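PDB 3LP5: putative cell surface hydrolase from Lactobacillus plantarum, which is of unknown substrate but belongs to an alpha/beta hydrolase family and probably acts as a hydrolase at the bacterial cell surface. Local coordinates for residues K29-K34 and Y230-T235; D21-E26 and Q222-I227; I48-S53 and F88-K93; V82-A87 and G109-L114. All blocks are in the same frame, centred on the assembly; numbering follows the deposited sequence.

Interaction 1 (K29-K34 and Y230-T235); sequences KETPKK and YLLAET. With NA (sodium ion), chain C.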
loop_
_atom_site.group_PDB
_atom_site.type_symbol
_atom_site.label_atom_id
_atom_site.label_comp_id
_atom_site.label_asym_id
_atom_site.label_seq_id
_atom_site.Cartn_x
_atom_site.Cartn_y
_atom_site.Cartn_z
ATOM N N LYS A 29 -18.476 -0.534 -2.199
ATOM C CA LYS A 29 -19.654 -1.332 -2.197
ATOM C C LYS A 29 -19.699 -2.397 -1.109
ATOM O O LYS A 29 -20.739 -2.586 -0.526
ATOM C CB LYS A 29 -19.853 -1.961 -3.567
ATOM C CG LYS A 29 -20.319 -0.933 -4.579
ATOM C CD LYS A 29 -20.992 -1.552 -5.775
ATOM C CE LYS A 29 -20.029 -1.593 -6.948
ATOM N NZ LYS A 29 -20.697 -2.299 -8.103
ATOM N N GLU A 30 -18.613 -3.098 -0.824
ATOM C CA GLU A 30 -18.693 -4.144 0.209
ATOM C C GLU A 30 -18.687 -3.598 1.650
ATOM O O GLU A 30 -19.294 -4.196 2.512
ATOM C CB GLU A 30 -17.605 -5.225 0.053
ATOM C CG GLU A 30 -17.747 -6.121 -1.202
ATOM C CD GLU A 30 -18.994 -6.998 -1.167
ATOM O OE1 GLU A 30 -19.122 -7.815 -0.220
ATOM O OE2 GLU A 30 -19.849 -6.885 -2.077
ATOM N N THR A 31 -18.020 -2.487 1.913
ATOM C CA THR A 31 -18.062 -1.911 3.257
ATOM C C THR A 31 -19.460 -1.320 3.586
ATOM O O THR A 31 -20.003 -0.522 2.817
ATOM C CB THR A 31 -16.997 -0.812 3.434
ATOM O OG1 THR A 31 -17.136 0.151 2.379
ATOM C CG2 THR A 31 -15.578 -1.405 3.426
ATOM N N PRO A 32 -20.058 -1.739 4.715
ATOM C CA PRO A 32 -21.380 -1.256 5.105
ATOM C C PRO A 32 -21.385 0.255 5.326
ATOM O O PRO A 32 -22.324 0.898 4.955
ATOM C CB PRO A 32 -21.668 -2.010 6.422
ATOM C CG PRO A 32 -20.754 -3.212 6.406
ATOM C CD PRO A 32 -19.493 -2.671 5.706
ATOM N N LYS A 33 -20.337 0.794 5.925
ATOM C CA LYS A 33 -20.144 2.221 6.112
ATOM C C LYS A 33 -19.913 2.962 4.738
ATOM O O LYS A 33 -19.243 2.423 3.834
ATOM C CB LYS A 33 -18.852 2.331 6.942
ATOM C CG LYS A 33 -18.739 3.419 7.985
ATOM C CD LYS A 33 -18.956 2.823 9.411
ATOM C CE LYS A 33 -20.483 2.652 9.764
ATOM N NZ LYS A 33 -20.778 1.926 11.073
ATOM N N LYS A 34 -20.432 4.179 4.576
ATOM C CA LYS A 34 -20.022 4.999 3.434
ATOM C C LYS A 34 -18.649 5.597 3.783
ATOM O O LYS A 34 -18.503 6.215 4.847
ATOM C CB LYS A 34 -21.068 6.090 3.125
ATOM C CG LYS A 34 -20.886 6.776 1.781
ATOM C CD LYS A 34 -21.560 8.162 1.726
ATOM C CE LYS A 34 -20.661 9.241 0.959
ATOM N NZ LYS A 34 -19.344 9.757 1.619
ATOM N N TYR A 230 -8.191 -7.125 7.630
ATOM C CA TYR A 230 -6.884 -6.852 8.266
ATOM C C TYR A 230 -6.529 -5.378 8.217
ATOM O O TYR A 230 -5.979 -4.873 9.170
ATOM C CB TYR A 230 -5.753 -7.682 7.606
ATOM C CG TYR A 230 -5.872 -9.172 7.917
ATOM C CD1 TYR A 230 -5.564 -9.678 9.200
ATOM C CD2 TYR A 230 -6.318 -10.069 6.953
ATOM C CE1 TYR A 230 -5.708 -11.039 9.474
ATOM C CE2 TYR A 230 -6.473 -11.425 7.221
ATOM C CZ TYR A 230 -6.149 -11.904 8.469
ATOM O OH TYR A 230 -6.282 -13.251 8.708
ATOM N N LEU A 231 -6.831 -4.679 7.135
ATOM C CA LEU A 231 -6.428 -3.246 7.072
ATOM C C LEU A 231 -7.438 -2.397 7.812
ATOM O O LEU A 231 -7.057 -1.524 8.619
ATOM C CB LEU A 231 -6.243 -2.707 5.640
ATOM C CG LEU A 231 -5.611 -1.288 5.612
ATOM C CD1 LEU A 231 -4.203 -1.222 6.252
ATOM C CD2 LEU A 231 -5.578 -0.690 4.247
ATOM N N LEU A 232 -8.718 -2.643 7.537
ATOM C CA LEU A 232 -9.807 -1.893 8.173
ATOM C C LEU A 232 -10.228 -2.498 9.509
ATOM O O LEU A 232 -10.958 -1.871 10.251
ATOM C CB LEU A 232 -11.030 -1.807 7.245
ATOM C CG LEU A 232 -10.738 -1.136 5.895
ATOM C CD1 LEU A 232 -11.995 -1.070 4.968
ATOM C CD2 LEU A 232 -10.144 0.244 6.044
ATOM N N ALA A 233 -9.797 -3.727 9.795
ATOM C CA ALA A 233 -10.164 -4.433 11.031
ATOM C C ALA A 233 -11.687 -4.476 11.281
ATOM O O ALA A 233 -12.173 -4.301 12.384
ATOM C CB ALA A 233 -9.386 -3.877 12.252
ATOM N N GLU A 234 -12.437 -4.745 10.224
ATOM C CA GLU A 234 -13.880 -4.830 10.295
ATOM C C GLU A 234 -14.249 -6.210 10.836
ATOM O O GLU A 234 -13.535 -7.176 10.597
ATOM C CB GLU A 234 -14.392 -4.715 8.874
ATOM C CG GLU A 234 -15.727 -4.172 8.757
ATOM C CD GLU A 234 -16.059 -3.805 7.309
ATOM O OE1 GLU A 234 -17.236 -3.949 6.920
ATOM O OE2 GLU A 234 -15.152 -3.383 6.573
ATOM N N THR A 235 -15.344 -6.322 11.579
ATOM C CA THR A 235 -15.764 -7.635 12.055
ATOM C C THR A 235 -16.378 -8.402 10.844
ATOM O O THR A 235 -17.202 -7.850 10.135
ATOM C CB THR A 235 -16.721 -7.490 13.258
ATOM O OG1 THR A 235 -17.658 -6.474 12.929
ATOM C CG2 THR A 235 -15.976 -7.000 14.514
HETATM NA NA NA C . -18.976 1.511 1.895
HETATM O O HOH W 1 -18.157 3.496 0.911
#
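L232, near the C-terminal end of helix 217-231, meets T31, the residue at which the chain leaves helix 17-30. The methyl L232 CD1 rests against T31 CG2 at 3.9 Å, the two side chains crossing at roughly a right angle. At A233 the backbone turns through positive phi, which brings the next side chain round to face 29-34. E234 has more of its surface buried here than any other residue of the contact. Its CG stands anti to the backbone N (chi1 -153°) and the chain runs on extended, carrying the carboxylate up to the T31-P32 corner. There E234 OE2 lies 3.7 Å from T31 CG2, an oxygen against a methyl, while the P32 ring flanks the other carboxylate oxygen at a spacing too short to be trusted. The acid is tied down by a salt bridge from OE1 to R228. Cutting this side chain back to an alanine would remove the carboxylate, which would probably cost R228 its salt-bridge mate and uncover the T31 methyl. T31 faces two ways: its methyl serves the contact, whereas OG1 hydrogen-bonds to L27 O and also binds the sodium ion at 2.3 Å. T31 O and K33 O, the latter 2.2 Å from the sodium, join G28 O and a water to complete five oxygen ligands, and this ligation probably steadies the turn that E234 packs against. The contact thus closes the C-terminal ends of helices 17-30 and 217-231 together, with L231 and L232 reaching V7 of strand 7-10, L231 also touching strand 99-105, and Y230 lying on M132 of strand 127-134.

Interaction 2 (D21-E26 and Q222-I227); sequences DSLITE and QIVSLI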
loop_
_atom_site.group_PDB
_atom_site.type_symbol
_atom_site.label_atom_id
_atom_site.label_comp_id
_atom_site.label_asym_id
_atom_site.label_seq_id
_atom_site.Cartn_x
_atom_site.Cartn_y
_atom_site.Cartn_z
ATOM N N ASP A 21 -8.456 0.486 -9.476
ATOM C CA ASP A 21 -9.756 1.143 -9.563
ATOM C C ASP A 21 -10.883 0.158 -9.200
ATOM O O ASP A 21 -11.822 0.513 -8.507
ATOM C CB ASP A 21 -9.991 1.676 -10.978
ATOM C CG ASP A 21 -9.097 2.927 -11.306
ATOM O OD1 ASP A 21 -8.224 3.314 -10.477
ATOM O OD2 ASP A 21 -9.288 3.530 -12.393
ATOM N N SER A 22 -10.761 -1.070 -9.669
ATOM C CA SER A 22 -11.711 -2.096 -9.325
ATOM C C SER A 22 -11.741 -2.371 -7.836
ATOM O O SER A 22 -12.836 -2.493 -7.261
ATOM C CB SER A 22 -11.408 -3.389 -10.072
ATOM O OG SER A 22 -11.687 -3.186 -11.446
ATOM N N LEU A 23 -10.558 -2.454 -7.211
ATOM C CA LEU A 23 -10.477 -2.635 -5.769
ATOM C C LEU A 23 -11.207 -1.556 -5.003
ATOM O O LEU A 23 -11.921 -1.876 -4.061
ATOM C CB LEU A 23 -9.007 -2.720 -5.257
ATOM C CG LEU A 23 -8.204 -3.923 -5.809
ATOM C CD1 LEU A 23 -6.734 -3.901 -5.302
ATOM C CD2 LEU A 23 -8.904 -5.234 -5.428
ATOM N N ILE A 24 -10.989 -0.288 -5.354
ATOM C CA ILE A 24 -11.630 0.836 -4.645
ATOM C C ILE A 24 -13.139 0.819 -4.796
ATOM O O ILE A 24 -13.886 0.985 -3.827
ATOM C CB ILE A 24 -11.140 2.211 -5.179
ATOM C CG1 ILE A 24 -9.611 2.283 -5.243
ATOM C CG2 ILE A 24 -11.752 3.396 -4.366
ATOM C CD1 ILE A 24 -8.916 2.607 -4.026
ATOM N N THR A 25 -13.612 0.624 -6.017
ATOM C CA THR A 25 -15.058 0.528 -6.239
ATOM C C THR A 25 -15.679 -0.574 -5.393
ATOM O O THR A 25 -16.715 -0.386 -4.734
ATOM C CB THR A 25 -15.350 0.242 -7.703
ATOM O OG1 THR A 25 -14.703 1.237 -8.459
ATOM C CG2 THR A 25 -16.816 0.350 -8.003
ATOM N N GLU A 26 -15.078 -1.745 -5.446
ATOM C CA GLU A 26 -15.620 -2.869 -4.727
ATOM C C GLU A 26 -15.486 -2.690 -3.226
ATOM O O GLU A 26 -16.413 -2.993 -2.504
ATOM C CB GLU A 26 -14.964 -4.150 -5.216
ATOM C CG GLU A 26 -15.856 -4.833 -6.265
ATOM C CD GLU A 26 -16.172 -3.975 -7.523
ATOM O OE1 GLU A 26 -17.392 -3.702 -7.784
ATOM O OE2 GLU A 26 -15.195 -3.594 -8.267
ATOM N N GLN A 222 -11.227 -11.593 -3.048
ATOM C CA GLN A 222 -10.354 -12.042 -1.948
ATOM C C GLN A 222 -9.545 -10.878 -1.401
ATOM O O GLN A 222 -9.434 -10.741 -0.191
ATOM C CB GLN A 222 -9.365 -13.105 -2.432
ATOM C CG GLN A 222 -10.048 -14.410 -2.751
ATOM C CD GLN A 222 -9.137 -15.532 -3.321
ATOM O OE1 GLN A 222 -9.645 -16.450 -3.940
ATOM N NE2 GLN A 222 -7.860 -15.505 -3.049
ATOM N N ILE A 223 -8.989 -10.060 -2.283
ATOM C CA ILE A 223 -8.196 -8.946 -1.859
ATOM C C ILE A 223 -9.051 -7.945 -1.069
ATOM O O ILE A 223 -8.631 -7.492 0.013
ATOM C CB ILE A 223 -7.482 -8.269 -3.029
ATOM C CG1 ILE A 223 -6.398 -9.227 -3.537
ATOM C CG2 ILE A 223 -6.832 -6.928 -2.565
ATOM C CD1 ILE A 223 -5.661 -8.727 -4.745
ATOM N N VAL A 224 -10.236 -7.604 -1.577
ATOM C CA VAL A 224 -11.163 -6.664 -0.853
ATOM C C VAL A 224 -11.560 -7.305 0.482
ATOM O O VAL A 224 -11.609 -6.612 1.496
ATOM C CB VAL A 224 -12.424 -6.358 -1.711
ATOM C CG1 VAL A 224 -13.567 -5.677 -0.889
ATOM C CG2 VAL A 224 -11.992 -5.447 -2.864
ATOM N N SER A 225 -11.746 -8.638 0.503
ATOM C CA SER A 225 -12.111 -9.285 1.739
ATOM C C SER A 225 -10.948 -9.088 2.783
ATOM O O SER A 225 -11.197 -8.814 3.937
ATOM C CB SER A 225 -12.365 -10.769 1.531
ATOM O OG SER A 225 -12.729 -11.386 2.771
ATOM N N LEU A 226 -9.703 -9.171 2.336
ATOM C CA LEU A 226 -8.548 -9.088 3.239
ATOM C C LEU A 226 -8.318 -7.681 3.707
ATOM O O LEU A 226 -7.841 -7.443 4.833
ATOM C CB LEU A 226 -7.289 -9.632 2.553
ATOM C CG LEU A 226 -7.341 -11.143 2.241
ATOM C CD1 LEU A 226 -6.193 -11.469 1.312
ATOM C CD2 LEU A 226 -7.271 -12.029 3.500
ATOM N N ILE A 227 -8.562 -6.734 2.808
ATOM C CA ILE A 227 -8.376 -5.339 3.160
ATOM C C ILE A 227 -9.362 -5.044 4.275
ATOM O O ILE A 227 -8.973 -4.506 5.341
ATOM C CB ILE A 227 -8.609 -4.356 1.986
ATOM C CG1 ILE A 227 -7.490 -4.426 0.951
ATOM C CG2 ILE A 227 -8.856 -2.932 2.494
ATOM C CD1 ILE A 227 -7.877 -3.759 -0.400
#
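L23 and V224 mark the closest backbone approach of 21-26 and 222-227, and the contact between them is almost wholly apolar. Among the methyl contacts, L23 CD2 touches both branched residues, 3.9 Å from I223 CG2 and 4.0 Å from V224 CG2. The leucine and valine side chains lie alongside one another, running in opposite senses, each reaching toward the other helix. For I223 the branch that touches is CG2, set anti to the backbone N, while its CG1 arm turns away from L23.

A second kind of contact sets side chain against backbone and against the aliphatic root of an acid. V224 CG2, placed beside its own backbone N with CG1 anti to it (chi1 166°), lies 3.8 Å from L23 O and 4.0 Å from E26 CB, and so lodges between residues one helical turn apart. E26 gives only this root: its chain bends at chi2 (59°) and takes the carboxylate away from V224, with K29 as a long, weak ion-pair partner.

The axes of segments 21-26 and 222-227 pass 9.8 Å apart, crossing at -56°, as the helices cover one face of the central sheet, where I223 meets I134 and I227 meets M132. With no hydrogen bond between the segments, the hold here rests on shape and on exclusion of water from leucine, isoleucine and valine, with the E26 carboxylate turned aside.

Interaction 3 (I48-S53 and F88-K93); sequences IKYSGS and FKALVK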
loop_
_atom_site.group_PDB
_atom_site.type_symbol
_atom_site.label_atom_id
_atom_site.label_comp_id
_atom_site.label_asym_id
_atom_site.label_seq_id
_atom_site.Cartn_x
_atom_site.Cartn_y
_atom_site.Cartn_z
ATOM N N ILE A 48 -0.348 19.821 -6.909
ATOM C CA ILE A 48 -1.325 18.763 -6.648
ATOM C C ILE A 48 -2.634 19.112 -7.294
ATOM O O ILE A 48 -3.149 20.260 -7.143
ATOM C CB ILE A 48 -1.524 18.545 -5.147
ATOM C CG1 ILE A 48 -0.173 18.221 -4.465
ATOM C CG2 ILE A 48 -2.582 17.477 -4.876
ATOM C CD1 ILE A 48 -0.313 18.030 -2.950
ATOM N N LYS A 49 -3.185 18.171 -8.032
ATOM C CA LYS A 49 -4.589 18.284 -8.465
ATOM C C LYS A 49 -5.506 17.473 -7.553
ATOM O O LYS A 49 -5.119 16.389 -7.140
ATOM C CB LYS A 49 -4.706 17.800 -9.904
ATOM C CG LYS A 49 -4.067 18.829 -10.848
ATOM C CD LYS A 49 -4.309 18.505 -12.299
ATOM C CE LYS A 49 -4.067 19.758 -13.137
ATOM N NZ LYS A 49 -5.198 19.897 -14.153
ATOM N N TYR A 50 -6.718 17.969 -7.281
ATOM C CA TYR A 50 -7.663 17.303 -6.331
ATOM C C TYR A 50 -8.978 16.955 -6.962
ATOM O O TYR A 50 -9.489 17.701 -7.784
ATOM C CB TYR A 50 -7.992 18.225 -5.193
ATOM C CG TYR A 50 -6.810 18.606 -4.337
ATOM C CD1 TYR A 50 -6.569 17.968 -3.162
ATOM C CD2 TYR A 50 -5.977 19.629 -4.699
ATOM C CE1 TYR A 50 -5.520 18.341 -2.338
ATOM C CE2 TYR A 50 -4.897 20.010 -3.875
ATOM C CZ TYR A 50 -4.694 19.348 -2.700
ATOM O OH TYR A 50 -3.631 19.680 -1.877
ATOM N N SER A 51 -9.523 15.827 -6.566
ATOM C CA SER A 51 -10.790 15.337 -7.040
ATOM C C SER A 51 -11.526 14.807 -5.785
ATOM O O SER A 51 -10.868 14.286 -4.859
ATOM C CB SER A 51 -10.472 14.187 -8.009
ATOM O OG SER A 51 -11.512 14.044 -8.940
ATOM N N GLY A 52 -12.855 14.933 -5.730
ATOM C CA GLY A 52 -13.681 14.323 -4.658
ATOM C C GLY A 52 -13.593 15.152 -3.391
ATOM O O GLY A 52 -13.285 16.359 -3.465
ATOM N N SER A 53 -13.841 14.520 -2.221
ATOM C CA SER A 53 -13.743 15.258 -0.940
ATOM C C SER A 53 -13.956 14.389 0.266
ATOM O O SER A 53 -14.428 13.310 0.149
ATOM C CB SER A 53 -14.782 16.399 -0.896
ATOM O OG SER A 53 -16.066 15.800 -0.940
ATOM N N PHE A 88 1.328 14.206 1.464
ATOM C CA PHE A 88 1.028 13.901 2.851
ATOM C C PHE A 88 1.101 15.194 3.650
ATOM O O PHE A 88 0.235 15.488 4.451
ATOM C CB PHE A 88 2.044 12.871 3.376
ATOM C CG PHE A 88 1.738 12.362 4.734
ATOM C CD1 PHE A 88 0.779 11.351 4.902
ATOM C CD2 PHE A 88 2.411 12.860 5.836
ATOM C CE1 PHE A 88 0.489 10.815 6.174
ATOM C CE2 PHE A 88 2.110 12.369 7.130
ATOM C CZ PHE A 88 1.140 11.325 7.293
ATOM N N LYS A 89 2.143 15.994 3.424
ATOM C CA LYS A 89 2.238 17.253 4.169
ATOM C C LYS A 89 1.121 18.203 3.856
ATOM O O LYS A 89 0.636 18.846 4.747
ATOM C CB LYS A 89 3.608 17.926 4.035
ATOM C CG LYS A 89 4.658 17.119 4.770
ATOM C CD LYS A 89 5.884 17.928 4.980
ATOM C CE LYS A 89 6.482 18.264 3.658
ATOM N NZ LYS A 89 7.872 18.746 3.835
ATOM N N ALA A 90 0.674 18.248 2.608
ATOM C CA ALA A 90 -0.466 19.104 2.264
ATOM C C ALA A 90 -1.711 18.652 3.015
ATOM O O ALA A 90 -2.499 19.465 3.473
ATOM C CB ALA A 90 -0.713 19.087 0.752
ATOM N N LEU A 91 -1.869 17.338 3.175
ATOM C CA LEU A 91 -3.034 16.805 3.884
ATOM C C LEU A 91 -3.008 17.078 5.402
ATOM O O LEU A 91 -4.006 17.417 6.010
ATOM C CB LEU A 91 -3.126 15.310 3.618
ATOM C CG LEU A 91 -3.572 14.913 2.216
ATOM C CD1 LEU A 91 -3.181 13.407 2.035
ATOM C CD2 LEU A 91 -5.094 15.157 2.062
ATOM N N VAL A 92 -1.846 16.938 6.026
ATOM C CA VAL A 92 -1.805 17.220 7.419
ATOM C C VAL A 92 -1.933 18.722 7.701
ATOM O O VAL A 92 -2.336 19.084 8.809
ATOM C CB VAL A 92 -0.642 16.569 8.179
ATOM C CG1 VAL A 92 -0.090 15.305 7.477
ATOM C CG2 VAL A 92 0.384 17.579 8.702
ATOM N N LYS A 93 -1.648 19.569 6.708
ATOM C CA LYS A 93 -1.923 21.025 6.812
ATOM C C LYS A 93 -3.390 21.410 6.611
ATOM O O LYS A 93 -3.780 22.556 6.894
ATOM C CB LYS A 93 -1.049 21.842 5.849
ATOM C CG LYS A 93 0.406 21.926 6.283
ATOM C CD LYS A 93 1.097 23.139 5.587
ATOM C CE LYS A 93 1.974 23.998 6.565
ATOM N NZ LYS A 93 3.427 23.535 6.679
#
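A90 is where 88-93 receives 48-53: its single methyl takes the ends of two longer side chains. I48 CD1 reaches it at 3.9 Å from A90 CB, and Y50 OH stands 4.0 Å from the same carbon. Both reaching residues project toward the helix because, two apart on a strand, they share one face, and they also pack on each other, I48 CG2 sitting 3.5 Å above the plane of the Y50 ring, offset toward its rim. For I48 the reach follows from its torsions: CG1 lies beside the backbone N (chi1 -57°) and CD1 continues outward from it. On the deeper side L91 fills in toward L38, I63 and I65 of the neighbouring strands.

Toward solvent the contact thins quickly. Y50 is largely exposed, and the total buried surface is only 91 Å². The strand is outermost in the sheet within this chain and pairs antiparallel with strand 37-42. Since no hydrogen bond links the two segments, this contact adds only modest van der Waals packing, with the tyrosine hydroxyl at its polar margin.

Interaction 4 (V82-A87 and G109-L114); sequences VWLNTA and GLIWTL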
loop_
_atom_site.group_PDB
_atom_site.type_symbol
_atom_site.label_atom_id
_atom_site.label_comp_id
_atom_site.label_asym_id
_atom_site.label_seq_id
_atom_site.Cartn_x
_atom_site.Cartn_y
_atom_site.Cartn_z
ATOM N N VAL A 82 9.099 11.307 -2.614
ATOM C CA VAL A 82 9.081 12.734 -2.341
ATOM C C VAL A 82 7.750 13.334 -2.640
ATOM O O VAL A 82 7.256 14.118 -1.853
ATOM C CB VAL A 82 10.127 13.441 -3.150
ATOM C CG1 VAL A 82 10.045 14.965 -2.942
ATOM C CG2 VAL A 82 11.553 12.874 -2.794
ATOM N N TRP A 83 7.157 13.028 -3.799
ATOM C CA TRP A 83 5.804 13.489 -4.070
ATOM C C TRP A 83 4.769 13.021 -3.024
ATOM O O TRP A 83 3.830 13.773 -2.645
ATOM C CB TRP A 83 5.376 13.047 -5.499
ATOM C CG TRP A 83 6.181 13.763 -6.604
ATOM C CD1 TRP A 83 6.608 15.045 -6.597
ATOM C CD2 TRP A 83 6.564 13.207 -7.882
ATOM N NE1 TRP A 83 7.322 15.324 -7.782
ATOM C CE2 TRP A 83 7.287 14.210 -8.585
ATOM C CE3 TRP A 83 6.346 11.955 -8.513
ATOM C CZ2 TRP A 83 7.842 13.974 -9.868
ATOM C CZ3 TRP A 83 6.929 11.714 -9.775
ATOM C CH2 TRP A 83 7.625 12.722 -10.455
ATOM N N LEU A 84 4.902 11.777 -2.561
ATOM C CA LEU A 84 3.993 11.264 -1.504
ATOM C C LEU A 84 4.099 12.106 -0.241
ATOM O O LEU A 84 3.096 12.469 0.410
ATOM C CB LEU A 84 4.337 9.801 -1.146
ATOM C CG LEU A 84 3.448 9.157 -0.021
ATOM C CD1 LEU A 84 1.922 9.385 -0.221
ATOM C CD2 LEU A 84 3.690 7.655 0.052
ATOM N N ASN A 85 5.331 12.412 0.139
ATOM C CA ASN A 85 5.585 13.276 1.285
ATOM C C ASN A 85 5.020 14.683 1.012
ATOM O O ASN A 85 4.396 15.298 1.911
ATOM C CB ASN A 85 7.094 13.342 1.480
ATOM C CG ASN A 85 7.496 13.977 2.799
ATOM O OD1 ASN A 85 6.706 14.072 3.751
ATOM N ND2 ASN A 85 8.719 14.447 2.843
ATOM N N THR A 86 5.175 15.180 -0.230
ATOM C CA THR A 86 4.535 16.459 -0.559
ATOM C C THR A 86 3.023 16.406 -0.355
ATOM O O THR A 86 2.462 17.312 0.161
ATOM C CB THR A 86 4.847 16.872 -2.030
ATOM O OG1 THR A 86 6.263 16.948 -2.150
ATOM C CG2 THR A 86 4.235 18.251 -2.402
ATOM N N ALA A 87 2.360 15.327 -0.784
ATOM C CA ALA A 87 0.942 15.258 -0.694
ATOM C C ALA A 87 0.565 15.034 0.783
ATOM O O ALA A 87 -0.360 15.627 1.304
ATOM C CB ALA A 87 0.388 14.101 -1.598
ATOM N N GLY A 109 3.441 0.055 -2.826
ATOM C CA GLY A 109 3.937 -0.501 -1.542
ATOM C C GLY A 109 5.386 -0.067 -1.279
ATOM O O GLY A 109 5.773 0.174 -0.136
ATOM N N LEU A 110 6.207 -0.035 -2.345
ATOM C CA LEU A 110 7.579 0.478 -2.266
ATOM C C LEU A 110 7.634 1.982 -1.988
ATOM O O LEU A 110 8.474 2.493 -1.159
ATOM C CB LEU A 110 8.337 0.218 -3.608
ATOM C CG LEU A 110 8.165 -1.142 -4.283
ATOM C CD1 LEU A 110 9.222 -1.330 -5.425
ATOM C CD2 LEU A 110 8.298 -2.233 -3.226
ATOM N N ILE A 111 6.807 2.715 -2.712
ATOM C CA ILE A 111 6.659 4.170 -2.429
ATOM C C ILE A 111 6.318 4.431 -0.953
ATOM O O ILE A 111 7.032 5.208 -0.262
ATOM C CB ILE A 111 5.673 4.817 -3.366
ATOM C CG1 ILE A 111 6.140 4.612 -4.798
ATOM C CG2 ILE A 111 5.502 6.362 -2.997
ATOM C CD1 ILE A 111 5.010 4.782 -5.914
ATOM N N TRP A 112 5.294 3.739 -0.438
ATOM C CA TRP A 112 4.949 3.841 0.995
ATOM C C TRP A 112 6.140 3.463 1.845
ATOM O O TRP A 112 6.441 4.159 2.812
ATOM C CB TRP A 112 3.765 2.916 1.453
ATOM C CG TRP A 112 2.482 3.545 1.424
ATOM C CD1 TRP A 112 1.397 3.191 0.614
ATOM C CD2 TRP A 112 2.077 4.726 2.144
ATOM N NE1 TRP A 112 0.341 4.049 0.856
ATOM C CE2 TRP A 112 0.747 5.020 1.745
ATOM C CE3 TRP A 112 2.695 5.538 3.123
ATOM C CZ2 TRP A 112 0.016 6.106 2.285
ATOM C CZ3 TRP A 112 1.968 6.639 3.650
ATOM C CH2 TRP A 112 0.647 6.904 3.223
ATOM N N THR A 113 6.846 2.383 1.480
ATOM C CA THR A 113 7.902 1.949 2.404
ATOM C C THR A 113 9.003 2.986 2.551
ATOM O O THR A 113 9.567 3.187 3.625
ATOM C CB THR A 113 8.562 0.583 1.945
ATOM O OG1 THR A 113 7.546 -0.429 1.893
ATOM C CG2 THR A 113 9.596 0.133 2.934
ATOM N N LEU A 114 9.420 3.535 1.419
ATOM C CA LEU A 114 10.506 4.462 1.390
ATOM C C LEU A 114 10.045 5.744 2.164
ATOM O O LEU A 114 10.783 6.290 2.978
ATOM C CB LEU A 114 10.909 4.729 -0.085
ATOM C CG LEU A 114 12.177 5.558 -0.267
ATOM C CD1 LEU A 114 13.381 4.887 0.382
ATOM C CD2 LEU A 114 12.445 5.835 -1.775
#
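L84 points from helix 74-92 toward helix 107-118, and one methyl, CD2, does most of the touching. It sits over a face of the W112 indole, 4.0 Å from the centroid of the six-membered ring and 16° off the ring normal, which makes a CH-pi contact; the two side chains cross at about a right angle. The closest ring carbon is W112 CE3, 3.9 Å from L84 CD2. Although the W112 CB bond leads away from the other helix, the indole swings back, at an unusual chi1 of -93°, and presents its face. I111, one residue earlier, brings its CG2 branch to the same methyl, L84 CD2, at 3.8 Å, approaching obliquely. The methyl is thus held between an aliphatic branch and an aromatic face. The leucine reaches this spot because CG stands anti to its backbone N (chi1 179°).

Away from the interface each helix has a threonine folded back on its own backbone. T113 OG1 donates to G109 O at 2.8 Å, and T113 N reaches that carbonyl from the opposite face of its plane; T86 OG1 likewise donates to V82 O.

W112 NE1 makes a weak hydrogen bond to L103 O of strand 99-105, near the GxSxG turn that is consistent with a nucleophile elbow. The pair of helices lies on the sheet: L84 packs on I65 and V10, W112 on I8 and V10, and I111 on F67 of strand 62-67.

In the fold
Interactions 2 and 4 are buried helix-helix contacts on opposite sides of the chain's centre, in keeping with an alpha/beta hydrolase sheet covered by helices on both faces. Interaction 1, partly buried, extends interaction 2: both join helices 17-30 and 217-231, but the aliphatic chemistry of the deeper turns gives way at the helix ends to a carboxylate, a salt bridge nearby and a sodium site. Interactions 3 and 4 share helix 74-92 and touch where I48 CD1 lies 3.8 Å from A87 CA; the aromatic-aliphatic core contact of interaction 4 fades into the thin surface contact of interaction 3 at the sheet edge. None of the four has a hydrogen bond between its segments.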